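Local coordinates for quinonprotein alcohol dehydrogenase-like protein (Bacteroides thetaiotaomicron VPI-5482, PDB 4R5O) that is of unknown function but binds calcium ions and joins an immunoglobulin-like beta-sandwich domain to a seven-bladed beta-propeller, at residues Glu34-Thr39 and Ala75-Ile80; Pro63-Lys68 and Thr92-Asn97; Ile38-Leu43 and Tyr50-Asn55. All blocks are in the same frame, centred on the assembly; numbering follows the deposited sequence.

Interaction 1 of 3, residues Glu34-Thr39 and Ala75-Ile80; sequences ETLEIT and ADLSCI. With CA (calcium ion), chain J.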
loop_
_atom_site.group_PDB
_atom_site.type_symbol
_atom_site.label_atom_id
_atom_site.label_comp_id
_atom_site.label_asym_id
_atom_site.label_seq_id
_atom_site.Cartn_x
_atom_site.Cartn_y
_atom_site.Cartn_z
ATOM N N GLU A 34 7.541 21.262 11.996
ATOM C CA GLU A 34 8.398 22.429 11.818
ATOM C C GLU A 34 8.044 23.176 10.528
ATOM O O GLU A 34 7.379 22.613 9.647
ATOM C CB GLU A 34 9.881 22.059 11.808
ATOM C CG GLU A 34 10.403 21.442 13.095
ATOM C CD GLU A 34 11.910 21.255 13.212
ATOM O OE1 GLU A 34 12.653 21.566 12.248
ATOM O OE2 GLU A 34 12.352 20.837 14.307
ATOM N N THR A 35 8.473 24.453 10.432
ATOM C CA THR A 35 8.224 25.301 9.268
ATOM C C THR A 35 9.552 25.722 8.649
ATOM O O THR A 35 10.449 26.209 9.353
ATOM C CB THR A 35 7.372 26.525 9.660
ATOM O OG1 THR A 35 6.153 26.078 10.262
ATOM C CG2 THR A 35 7.039 27.416 8.473
ATOM N N LEU A 36 9.671 25.533 7.327
ATOM C CA LEU A 36 10.853 25.971 6.579
ATOM C C LEU A 36 10.681 27.426 6.221
ATOM O O LEU A 36 9.741 27.762 5.492
ATOM C CB LEU A 36 11.111 25.106 5.315
ATOM C CG LEU A 36 12.256 25.539 4.393
ATOM C CD1 LEU A 36 13.607 25.405 5.060
ATOM C CD2 LEU A 36 12.282 24.722 3.159
ATOM N N GLU A 37 11.555 28.293 6.762
ATOM C CA GLU A 37 11.535 29.713 6.425
ATOM C C GLU A 37 12.855 30.141 5.817
ATOM O O GLU A 37 13.908 29.896 6.389
ATOM C CB GLU A 37 11.215 30.620 7.620
ATOM C CG GLU A 37 9.770 30.655 8.087
ATOM C CD GLU A 37 9.497 31.764 9.095
ATOM O OE1 GLU A 37 10.412 32.580 9.357
ATOM O OE2 GLU A 37 8.360 31.829 9.614
ATOM N N ILE A 38 12.807 30.767 4.650
ATOM C CA ILE A 38 13.998 31.300 3.974
ATOM C C ILE A 38 13.715 32.743 3.657
ATOM O O ILE A 38 12.740 33.012 2.959
ATOM C CB ILE A 38 14.425 30.498 2.709
ATOM C CG1 ILE A 38 14.559 28.978 2.993
ATOM C CG2 ILE A 38 15.707 31.097 2.090
ATOM C CD1 ILE A 38 14.421 28.098 1.783
ATOM N N THR A 39 14.535 33.667 4.157
ATOM C CA THR A 39 14.298 35.072 3.878
ATOM C C THR A 39 15.559 35.624 3.221
ATOM O O THR A 39 16.432 36.130 3.934
ATOM C CB THR A 39 13.877 35.847 5.150
ATOM O OG1 THR A 39 12.780 35.182 5.794
ATOM C CG2 THR A 39 13.523 37.298 4.856
ATOM N N ALA A 75 11.265 17.604 -1.463
ATOM C CA ALA A 75 11.011 18.580 -2.516
ATOM C C ALA A 75 12.275 19.323 -2.920
ATOM O O ALA A 75 13.189 19.476 -2.119
ATOM C CB ALA A 75 9.962 19.588 -2.056
ATOM N N ASP A 76 12.318 19.754 -4.186
ATOM C CA ASP A 76 13.344 20.604 -4.770
ATOM C C ASP A 76 12.843 22.020 -4.660
ATOM O O ASP A 76 11.646 22.258 -4.849
ATOM C CB ASP A 76 13.669 20.199 -6.223
ATOM C CG ASP A 76 14.475 18.924 -6.387
ATOM O OD1 ASP A 76 15.594 18.851 -5.821
ATOM O OD2 ASP A 76 14.063 18.060 -7.198
ATOM N N LEU A 77 13.710 22.955 -4.292
ATOM C CA LEU A 77 13.275 24.332 -4.142
ATOM C C LEU A 77 14.195 25.283 -4.894
ATOM O O LEU A 77 15.419 25.244 -4.729
ATOM C CB LEU A 77 13.222 24.708 -2.656
ATOM C CG LEU A 77 12.855 26.142 -2.268
ATOM C CD1 LEU A 77 11.417 26.491 -2.631
ATOM C CD2 LEU A 77 13.032 26.309 -0.836
ATOM N N SER A 78 13.580 26.135 -5.725
ATOM C CA SER A 78 14.269 27.186 -6.461
ATOM C C SER A 78 13.730 28.533 -6.067
ATOM O O SER A 78 12.542 28.689 -5.747
ATOM C CB SER A 78 14.151 27.002 -7.971
ATOM O OG SER A 78 14.801 25.817 -8.394
ATOM N N CYS A 79 14.617 29.517 -6.099
ATOM C CA CYS A 79 14.257 30.885 -5.813
ATOM C C CYS A 79 14.796 31.741 -6.910
ATOM O O CYS A 79 16.013 31.854 -7.070
ATOM C CB CYS A 79 14.758 31.320 -4.443
ATOM S SG CYS A 79 14.389 33.035 -4.058
ATOM N N ILE A 80 13.888 32.306 -7.702
ATOM C CA ILE A 80 14.237 33.201 -8.789
ATOM C C ILE A 80 13.916 34.609 -8.324
ATOM O O ILE A 80 12.765 34.897 -8.000
ATOM C CB ILE A 80 13.520 32.813 -10.111
ATOM C CG1 ILE A 80 13.633 31.292 -10.401
ATOM C CG2 ILE A 80 14.048 33.653 -11.266
ATOM C CD1 ILE A 80 12.781 30.789 -11.480
HETATM CA CA CA J . 6.473 32.749 10.121
#
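Leu77 meets Ile38 and, more loosely, Leu36 in the interior of the immunoglobulin-like beta-sandwich, in a small contact of apolar side chains reaching across from facing strands. Along 75-80 the chain begins with Ala75 and Asp76, whose backbones serve the sheet: Ala75 pairs with Phe94 on one neighbour and Asp76 with Asn55 on the other. Leu77 then turns inward and carries this side of the contact. Its CG lies anti to the backbone N (chi1 177°), a torsion that carries CG, with its CD2 methyl, toward strand 35-38. There Leu77 CD2 stands 3.5 Å from Ile38 CD1, the two side chains meeting tip to tip. Leu77 CD2 also lies 4.4 Å from Leu36 CD2. Ser78, next in line, faces the other way and hydrogen-bonds through its hydroxyl to that of Ser91. Cys79 returns to the buried side and packs on Phe23 and Trp52, while Ile80 leans on Leu53 and Lys87. Alternation governs 34-39 equally: between the inward Leu36 and Ile38, Glu37 projects outward and binds a calcium ion through OE2 at 2.2 Å, so a single short strand serves both core and metal. Strand 35-38 pairs with 65-68, and Phe65 on that partner touches Leu36, Ile38 and Leu77; strand 74-83 runs between 49-54 and 86-97, whose Trp52 and Phe94 extend the same core.

Interaction 2 of 3, residues Pro63-Lys68 and Thr92-Asn97; sequences PTFSYK and TSFSSN
Phe94 reaches across from one sheet of the sandwich to the other to meet Tyr67 and Phe65, two aromatic residues of the facing strand. The nearest pair of alpha carbons, those of Tyr67 and Phe94, stands 10.3 Å apart, a spacing bridged entirely by side chains.

The aromatic pair comes first. Phe94 and Tyr67 form a T-shaped (edge-to-face) stack with ring centres 5.0 Å apart and planes inclined at 64°. Phe94 supplies the edge: its CZ lies 3.7 Å above the plane of the Tyr67 ring, displaced toward the rim, and Phe94 CE2 approaches Tyr67 CE1 to 3.6 Å. On Phe94, CG sits between the backbone N and the carbonyl carbon (chi1 66°), a torsion that carries the ring over to Tyr67. The two side chains cross at about a right angle.

Plain apolar packing makes up the rest. Phe65, two residues before Tyr67 and hence on the same side of its strand, brings CZ to 4.2 Å from Phe94 CE1, the two rings meeting obliquely. Both rings of 63-68 have further aromatic company: Tyr59 meets each of them, and Trp52 lies nearly parallel to Phe65. Leu36 touches Phe94, tying strand 35-38 into the cluster. The Tyr67 side chain, only partly buried, also comes within about 3 Å of an acetate ion, nearest atoms considered, which probably came from the crystallisation liquor.

The chemistry is that of dispersion and ring electrostatics. The hydrogen-rich edge of Phe94 is directed at the pi face of Tyr67, and the two segments hold together here without polar bonding between them.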
loop_
_atom_site.group_PDB
_atom_site.type_symbol
_atom_site.label_atom_id
_atom_site.label_comp_id
_atom_site.label_asym_id
_atom_site.label_seq_id
_atom_site.Cartn_x
_atom_site.Cartn_y
_atom_site.Cartn_z
ATOM N N PRO A 63 8.695 37.800 -0.609
ATOM C CA PRO A 63 10.172 37.876 -0.486
ATOM C C PRO A 63 10.755 36.907 0.541
ATOM O O PRO A 63 11.975 36.829 0.705
ATOM C CB PRO A 63 10.437 39.320 -0.031
ATOM C CG PRO A 63 9.155 39.876 0.362
ATOM C CD PRO A 63 8.033 39.013 -0.090
ATOM N N THR A 64 9.888 36.176 1.221
ATOM C CA THR A 64 10.241 35.231 2.265
ATOM C C THR A 64 9.406 33.947 2.029
ATOM O O THR A 64 8.207 34.020 1.742
ATOM C CB THR A 64 10.035 35.894 3.660
ATOM O OG1 THR A 64 10.211 34.931 4.688
ATOM C CG2 THR A 64 8.670 36.563 3.819
ATOM N N PHE A 65 10.070 32.783 2.079
ATOM C CA PHE A 65 9.439 31.488 1.862
ATOM C C PHE A 65 9.041 30.850 3.180
ATOM O O PHE A 65 9.898 30.623 4.030
ATOM C CB PHE A 65 10.402 30.563 1.093
ATOM C CG PHE A 65 9.930 29.149 0.816
ATOM C CD1 PHE A 65 8.954 28.896 -0.150
ATOM C CD2 PHE A 65 10.525 28.063 1.450
ATOM C CE1 PHE A 65 8.533 27.588 -0.421
ATOM C CE2 PHE A 65 10.096 26.754 1.181
ATOM C CZ PHE A 65 9.103 26.529 0.251
ATOM N N SER A 66 7.753 30.529 3.344
ATOM C CA SER A 66 7.279 29.842 4.540
ATOM C C SER A 66 6.529 28.604 4.093
ATOM O O SER A 66 5.634 28.695 3.250
ATOM C CB SER A 66 6.432 30.761 5.407
ATOM O OG SER A 66 6.080 30.112 6.618
ATOM N N TYR A 67 6.951 27.432 4.582
ATOM C CA TYR A 67 6.342 26.156 4.188
ATOM C C TYR A 67 6.281 25.225 5.393
ATOM O O TYR A 67 7.341 24.811 5.869
ATOM C CB TYR A 67 7.170 25.539 3.046
ATOM C CG TYR A 67 6.539 24.375 2.324
ATOM C CD1 TYR A 67 6.652 23.081 2.815
ATOM C CD2 TYR A 67 5.944 24.546 1.083
ATOM C CE1 TYR A 67 6.089 21.999 2.140
ATOM C CE2 TYR A 67 5.418 23.465 0.372
ATOM C CZ TYR A 67 5.486 22.192 0.907
ATOM O OH TYR A 67 4.952 21.136 0.197
ATOM N N LYS A 68 5.062 24.912 5.904
ATOM C CA LYS A 68 4.934 24.024 7.062
ATOM C C LYS A 68 5.146 22.566 6.636
ATOM O O LYS A 68 4.530 22.105 5.669
ATOM C CB LYS A 68 3.571 24.185 7.772
ATOM N N THR A 92 18.010 24.575 -3.838
ATOM C CA THR A 92 18.281 23.699 -2.707
ATOM C C THR A 92 17.172 22.640 -2.718
ATOM O O THR A 92 16.398 22.556 -3.676
ATOM C CB THR A 92 18.421 24.468 -1.352
ATOM O OG1 THR A 92 18.929 23.561 -0.374
ATOM C CG2 THR A 92 17.098 25.115 -0.862
ATOM N N SER A 93 17.125 21.818 -1.676
ATOM C CA SER A 93 16.094 20.813 -1.511
ATOM C C SER A 93 15.772 20.693 -0.031
ATOM O O SER A 93 16.553 21.145 0.812
ATOM C CB SER A 93 16.519 19.482 -2.121
ATOM O OG SER A 93 17.726 19.020 -1.544
ATOM N N PHE A 94 14.577 20.192 0.281
ATOM C CA PHE A 94 14.159 19.995 1.662
ATOM C C PHE A 94 13.378 18.697 1.769
ATOM O O PHE A 94 12.860 18.183 0.770
ATOM C CB PHE A 94 13.356 21.178 2.210
ATOM C CG PHE A 94 12.008 21.450 1.598
ATOM C CD1 PHE A 94 11.880 22.307 0.522
ATOM C CD2 PHE A 94 10.858 20.935 2.166
ATOM C CE1 PHE A 94 10.626 22.629 0.015
ATOM C CE2 PHE A 94 9.611 21.242 1.645
ATOM C CZ PHE A 94 9.503 22.100 0.583
ATOM N N SER A 95 13.373 18.135 2.980
ATOM C CA SER A 95 12.697 16.887 3.306
ATOM C C SER A 95 12.376 16.856 4.773
ATOM O O SER A 95 12.971 17.590 5.547
ATOM C CB SER A 95 13.557 15.683 2.913
ATOM O OG SER A 95 14.785 15.680 3.622
ATOM N N SER A 96 11.430 16.007 5.152
ATOM C CA SER A 96 11.005 15.783 6.532
ATOM C C SER A 96 11.815 14.660 7.163
ATOM O O SER A 96 12.169 13.708 6.470
ATOM C CB SER A 96 9.512 15.447 6.579
ATOM O OG SER A 96 9.204 14.351 5.731
ATOM N N ASN A 97 12.092 14.756 8.460
ATOM C CA ASN A 97 12.777 13.710 9.207
ATOM C C ASN A 97 11.696 12.828 9.813
ATOM O O ASN A 97 11.279 13.027 10.956
ATOM C CB ASN A 97 13.749 14.298 10.262
ATOM C CG ASN A 97 14.487 13.254 11.075
ATOM O OD1 ASN A 97 14.810 12.162 10.600
ATOM N ND2 ASN A 97 14.801 13.569 12.315
#

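Interaction 3 of 3, residues Ile38-Leu43 and Tyr50-Asn55; sequences ITPELL and YSWLVN. With ACT (acetate ion), chain H.
Ile38 and Pro40 face Trp52 and Tyr50 respectively, the chains running in opposite directions with alpha carbons 10.3 Å apart for Ile38 and Trp52 and 9.9 Å for Pro40 and Tyr50. Side chains span this gap. The six-membered part of the Trp52 indole takes most of the packing along its rim: Pro40 CD lies in the ring plane, 3.6 Å from Trp52 CZ2, and Ile38 CG2 also comes to the edge, 3.8 Å from Trp52 CH2. With its CG anti to the carbonyl carbon (chi1 -65°), Trp52 points the benzo end at Pro40 while its NE1 hydrogen-bonds the carbonyl oxygen of Glu62. Farther along, Leu42 and Tyr50 approach from opposite directions, and the forked end of the leucine turns both methyls to the phenol oxygen, with Leu42 CD1 3.3 Å and CD2 3.4 Å from Tyr50 OH. Pro40 CB lies at the edge of the same phenol ring. At the far end, Asn55 ND2 gives a weak hydrogen bond to an acetate ion. The loop after strand 35-38 thus lies over strand 49-54, itself held between 57-60 and 74-83, with Tyr50 packed on Ile81 of strand 74-83 and Val54 on Tyr59 of strand 57-60.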
loop_
_atom_site.group_PDB
_atom_site.type_symbol
_atom_site.label_atom_id
_atom_site.label_comp_id
_atom_site.label_asym_id
_atom_site.label_seq_id
_atom_site.Cartn_x
_atom_site.Cartn_y
_atom_site.Cartn_z
ATOM N N ILE A 38 12.807 30.767 4.650
ATOM C CA ILE A 38 13.998 31.300 3.974
ATOM C C ILE A 38 13.715 32.743 3.657
ATOM O O ILE A 38 12.740 33.012 2.959
ATOM C CB ILE A 38 14.425 30.498 2.709
ATOM C CG1 ILE A 38 14.559 28.978 2.993
ATOM C CG2 ILE A 38 15.707 31.097 2.090
ATOM C CD1 ILE A 38 14.421 28.098 1.783
ATOM N N THR A 39 14.535 33.667 4.157
ATOM C CA THR A 39 14.298 35.072 3.878
ATOM C C THR A 39 15.559 35.624 3.221
ATOM O O THR A 39 16.432 36.130 3.934
ATOM C CB THR A 39 13.877 35.847 5.150
ATOM O OG1 THR A 39 12.780 35.182 5.794
ATOM C CG2 THR A 39 13.523 37.298 4.856
ATOM N N PRO A 40 15.685 35.528 1.873
ATOM C CA PRO A 40 16.884 36.066 1.214
ATOM C C PRO A 40 16.995 37.560 1.439
ATOM O O PRO A 40 15.987 38.265 1.356
ATOM C CB PRO A 40 16.666 35.730 -0.265
ATOM C CG PRO A 40 15.670 34.624 -0.262
ATOM C CD PRO A 40 14.761 34.936 0.890
ATOM N N GLU A 41 18.190 38.029 1.806
ATOM C CA GLU A 41 18.435 39.440 2.048
ATOM C C GLU A 41 19.156 40.029 0.868
ATOM O O GLU A 41 20.273 39.618 0.529
ATOM C CB GLU A 41 19.214 39.688 3.344
ATOM C CG GLU A 41 18.368 39.466 4.587
ATOM C CD GLU A 41 18.993 39.885 5.901
ATOM O OE1 GLU A 41 19.895 40.759 5.915
ATOM O OE2 GLU A 41 18.506 39.381 6.936
ATOM N N LEU A 42 18.492 40.977 0.221
ATOM C CA LEU A 42 19.026 41.670 -0.935
ATOM C C LEU A 42 19.742 42.940 -0.512
ATOM O O LEU A 42 19.204 43.762 0.241
ATOM C CB LEU A 42 17.907 41.991 -1.929
ATOM C CG LEU A 42 17.554 40.960 -2.984
ATOM C CD1 LEU A 42 17.303 39.585 -2.410
ATOM C CD2 LEU A 42 16.357 41.389 -3.725
ATOM N N LEU A 43 20.970 43.088 -0.989
ATOM C CA LEU A 43 21.789 44.266 -0.757
ATOM C C LEU A 43 21.117 45.490 -1.435
ATOM O O LEU A 43 21.089 46.581 -0.868
ATOM C CB LEU A 43 23.189 43.972 -1.314
ATOM C CG LEU A 43 24.276 45.008 -1.065
ATOM C CD1 LEU A 43 24.686 45.048 0.419
ATOM C CD2 LEU A 43 25.499 44.722 -1.919
ATOM N N TYR A 50 10.062 38.101 -6.568
ATOM C CA TYR A 50 10.471 36.735 -6.241
ATOM C C TYR A 50 9.539 35.696 -6.868
ATOM O O TYR A 50 8.377 35.985 -7.163
ATOM C CB TYR A 50 10.484 36.556 -4.704
ATOM C CG TYR A 50 11.472 37.430 -3.948
ATOM C CD1 TYR A 50 11.260 38.801 -3.812
ATOM C CD2 TYR A 50 12.531 36.868 -3.245
ATOM C CE1 TYR A 50 12.148 39.605 -3.095
ATOM C CE2 TYR A 50 13.410 37.659 -2.500
ATOM C CZ TYR A 50 13.209 39.027 -2.419
ATOM O OH TYR A 50 14.070 39.810 -1.681
ATOM N N SER A 51 10.055 34.470 -7.043
ATOM C CA SER A 51 9.343 33.306 -7.559
ATOM C C SER A 51 9.918 32.070 -6.905
ATOM O O SER A 51 11.080 31.728 -7.127
ATOM C CB SER A 51 9.422 33.235 -9.082
ATOM O OG SER A 51 8.735 32.118 -9.629
ATOM N N TRP A 52 9.129 31.452 -6.037
ATOM C CA TRP A 52 9.524 30.262 -5.291
ATOM C C TRP A 52 8.901 29.052 -5.926
ATOM O O TRP A 52 7.673 28.937 -5.943
ATOM C CB TRP A 52 9.111 30.389 -3.812
ATOM C CG TRP A 52 9.813 31.495 -3.078
ATOM C CD1 TRP A 52 9.420 32.796 -2.985
ATOM C CD2 TRP A 52 11.042 31.392 -2.342
ATOM N NE1 TRP A 52 10.311 33.507 -2.207
ATOM C CE2 TRP A 52 11.324 32.674 -1.812
ATOM C CE3 TRP A 52 11.920 30.332 -2.052
ATOM C CZ2 TRP A 52 12.430 32.918 -0.987
ATOM C CZ3 TRP A 52 13.040 30.588 -1.272
ATOM C CH2 TRP A 52 13.281 31.864 -0.735
ATOM N N LEU A 53 9.748 28.166 -6.481
ATOM C CA LEU A 53 9.289 26.965 -7.156
ATOM C C LEU A 53 9.540 25.755 -6.293
ATOM O O LEU A 53 10.691 25.468 -5.953
ATOM C CB LEU A 53 9.964 26.778 -8.536
ATOM C CG LEU A 53 10.002 27.988 -9.486
ATOM C CD1 LEU A 53 10.665 27.618 -10.776
ATOM C CD2 LEU A 53 8.628 28.539 -9.788
ATOM N N VAL A 54 8.452 25.059 -5.930
ATOM C CA VAL A 54 8.466 23.798 -5.178
ATOM C C VAL A 54 8.228 22.705 -6.200
ATOM O O VAL A 54 7.208 22.720 -6.889
ATOM C CB VAL A 54 7.456 23.782 -4.008
ATOM C CG1 VAL A 54 7.479 22.429 -3.303
ATOM C CG2 VAL A 54 7.739 24.920 -3.026
ATOM N N ASN A 55 9.224 21.846 -6.396
ATOM C CA ASN A 55 9.227 20.791 -7.420
ATOM C C ASN A 55 8.838 21.381 -8.813
ATOM O O ASN A 55 8.036 20.793 -9.543
ATOM C CB ASN A 55 8.313 19.640 -7.035
ATOM C CG ASN A 55 8.809 18.882 -5.842
ATOM O OD1 ASN A 55 9.999 18.569 -5.728
ATOM N ND2 ASN A 55 7.895 18.517 -4.953
HETATM C C ACT H . 4.953 18.208 -2.922
HETATM O O ACT H . 5.314 17.930 -4.086
HETATM O OXT ACT H . 5.722 18.582 -1.974
HETATM C CH3 ACT H . 3.438 18.102 -2.640
#

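In the fold
All three contacts join the two sheets of one beta-sandwich domain. Interactions 1 and 2 are almost superposed, their centres about 3 Å apart; the centre of interaction 3 lies about 7 Å from that of interaction 1 and about 10 Å from that of interaction 2. One sheet is the pair of strands 35-38 and 65-68, with the loop that follows 35-38; the other contains 49-54, 74-83 and 86-97. Along the chain, interaction 3 closes before interaction 2 opens, whereas interactions 1 and 2 alternate their segments, and interactions 1 and 3 share Ile38 and Thr39. Segments distant in sequence therefore build one continuous hydrophobic core, in a domain separate from the propeller.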